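Hypothetical protein PH1789 (Pyrococcus horikoshii, PDB 1WR2) is of unknown function but carries an ATP-grasp domain, built from helices packed on two antiparallel beta sheets. Local coordinates at residues K30-P35 and V197-D202. Numbering follows the deposited sequence.
Sequences KAYGLP and VSKLVD
One face of the Tyr-32 ring lies on Leu-200, whose CA sits 3.7 Å from the ring centroid and 18° off its normal, a CH-pi contact; at the ring edge, near its plane, CG of Lys-199 comes to 3.8 Å from CE1. In this ATP-grasp domain the contact joins the loop after helix 22-30 to helix 187-203, which packs on strand 208-218. The CA of Leu-200 is offset toward the CE1 rim, and the Leu-200 side chain continues across that same face toward the CD2 edge, its CG 3.6 Å from Tyr-32 CD2. That course follows from chi1 of -177°, which sets CG opposite the backbone N. Asp-203, the last residue of helix 187-203, takes both polar ends: OD2 is hydrogen-bonded to the Tyr-32 hydroxyl and OD1 forms a salt bridge with NZ of Lys-199. A type I turn from Lys-30 to Gly-33, closed by Gly-33 N to Lys-30 O at 2.8 Å, carries the tyrosine. Beyond it, Leu-34 enters the buried apolar layer that Leu-29 and Met-193 also line. Its CD1 meets two methyls, each at 4.1 Å: CG2 of Val-197 and CD1 of Leu-200.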
loop_
_atom_site.group_PDB
_atom_site.type_symbol
_atom_site.label_atom_id
_atom_site.label_comp_id
_atom_site.label_asym_id
_atom_site.label_seq_id
_atom_site.Cartn_x
_atom_site.Cartn_y
_atom_site.Cartn_z
ATOM N N LYS A 30 -8.455 2.251 4.139
ATOM C CA LYS A 30 -8.922 2.968 5.319
ATOM C C LYS A 30 -10.391 2.678 5.631
ATOM O O LYS A 30 -10.779 2.593 6.797
ATOM C CB LYS A 30 -8.726 4.481 5.145
ATOM C CG LYS A 30 -7.273 4.928 5.231
ATOM C CD LYS A 30 -7.129 6.448 5.216
ATOM C CE LYS A 30 -7.570 7.044 3.894
ATOM N NZ LYS A 30 -7.333 8.512 3.871
ATOM N N ALA A 31 -11.200 2.523 4.587
ATOM C CA ALA A 31 -12.622 2.251 4.748
ATOM C C ALA A 31 -12.849 0.970 5.542
ATOM O O ALA A 31 -13.947 0.733 6.054
ATOM C CB ALA A 31 -13.290 2.145 3.380
ATOM N N TYR A 32 -11.805 0.144 5.638
ATOM C CA TYR A 32 -11.887 -1.109 6.376
ATOM C C TYR A 32 -11.031 -1.080 7.641
ATOM O O TYR A 32 -10.721 -2.115 8.230
ATOM C CB TYR A 32 -11.500 -2.279 5.464
ATOM C CG TYR A 32 -12.658 -2.767 4.617
ATOM C CD1 TYR A 32 -13.454 -3.829 5.041
ATOM C CD2 TYR A 32 -12.995 -2.131 3.423
ATOM C CE1 TYR A 32 -14.560 -4.243 4.296
ATOM C CE2 TYR A 32 -14.098 -2.537 2.673
ATOM C CZ TYR A 32 -14.874 -3.596 3.121
ATOM O OH TYR A 32 -15.960 -4.010 2.387
ATOM N N GLY A 33 -10.639 0.122 8.045
ATOM C CA GLY A 33 -9.867 0.280 9.262
ATOM C C GLY A 33 -8.417 -0.150 9.276
ATOM O O GLY A 33 -7.820 -0.224 10.347
ATOM N N LEU A 34 -7.849 -0.440 8.110
ATOM C CA LEU A 34 -6.446 -0.841 8.016
ATOM C C LEU A 34 -5.555 0.340 8.396
ATOM O O LEU A 34 -5.928 1.489 8.193
ATOM C CB LEU A 34 -6.135 -1.313 6.590
ATOM C CG LEU A 34 -6.629 -2.733 6.305
ATOM C CD1 LEU A 34 -6.746 -2.984 4.812
ATOM C CD2 LEU A 34 -5.648 -3.712 6.957
ATOM N N PRO A 35 -4.358 0.067 8.944
ATOM C CA PRO A 35 -3.430 1.123 9.358
ATOM C C PRO A 35 -2.729 1.912 8.259
ATOM O O PRO A 35 -1.614 1.585 7.868
ATOM C CB PRO A 35 -2.438 0.376 10.233
ATOM C CG PRO A 35 -2.324 -0.933 9.511
ATOM C CD PRO A 35 -3.783 -1.263 9.217
ATOM N N VAL A 197 -7.993 -7.448 5.643
ATOM C CA VAL A 197 -7.883 -7.583 4.191
ATOM C C VAL A 197 -8.825 -8.673 3.705
ATOM O O VAL A 197 -9.461 -8.543 2.656
ATOM C CB VAL A 197 -6.441 -7.945 3.755
ATOM C CG1 VAL A 197 -6.420 -8.318 2.267
ATOM C CG2 VAL A 197 -5.522 -6.765 4.016
ATOM N N SER A 198 -8.906 -9.756 4.473
ATOM C CA SER A 198 -9.775 -10.879 4.137
ATOM C C SER A 198 -11.224 -10.404 4.030
ATOM O O SER A 198 -11.940 -10.769 3.104
ATOM C CB SER A 198 -9.651 -11.965 5.218
ATOM O OG SER A 198 -10.497 -13.071 4.963
ATOM N N LYS A 199 -11.638 -9.583 4.991
ATOM C CA LYS A 199 -12.994 -9.033 5.041
ATOM C C LYS A 199 -13.230 -8.129 3.836
ATOM O O LYS A 199 -14.232 -8.255 3.125
ATOM C CB LYS A 199 -13.171 -8.245 6.347
ATOM C CG LYS A 199 -14.435 -7.400 6.434
ATOM C CD LYS A 199 -15.698 -8.230 6.234
ATOM C CE LYS A 199 -16.946 -7.358 6.338
ATOM N NZ LYS A 199 -18.179 -8.113 5.995
ATOM N N LEU A 200 -12.287 -7.224 3.614
ATOM C CA LEU A 200 -12.345 -6.287 2.501
ATOM C C LEU A 200 -12.491 -7.028 1.170
ATOM O O LEU A 200 -13.356 -6.698 0.355
ATOM C CB LEU A 200 -11.063 -5.431 2.504
ATOM C CG LEU A 200 -10.835 -4.288 1.508
ATOM C CD1 LEU A 200 -9.670 -3.458 1.999
ATOM C CD2 LEU A 200 -10.551 -4.814 0.113
ATOM N N VAL A 201 -11.653 -8.040 0.960
ATOM C CA VAL A 201 -11.688 -8.814 -0.278
ATOM C C VAL A 201 -12.962 -9.649 -0.421
ATOM O O VAL A 201 -13.533 -9.740 -1.513
ATOM C CB VAL A 201 -10.457 -9.737 -0.378
ATOM C CG1 VAL A 201 -10.503 -10.550 -1.671
ATOM C CG2 VAL A 201 -9.188 -8.891 -0.319
ATOM N N ASP A 202 -13.402 -10.258 0.674
ATOM C CA ASP A 202 -14.613 -11.070 0.636
ATOM C C ASP A 202 -15.792 -10.163 0.248
ATOM O O ASP A 202 -16.584 -10.494 -0.631
ATOM C CB ASP A 202 -14.827 -11.726 2.006
ATOM C CG ASP A 202 -15.900 -12.810 1.986
ATOM O OD1 ASP A 202 -15.977 -13.566 1.002
ATOM O OD2 ASP A 202 -16.653 -12.914 2.974
#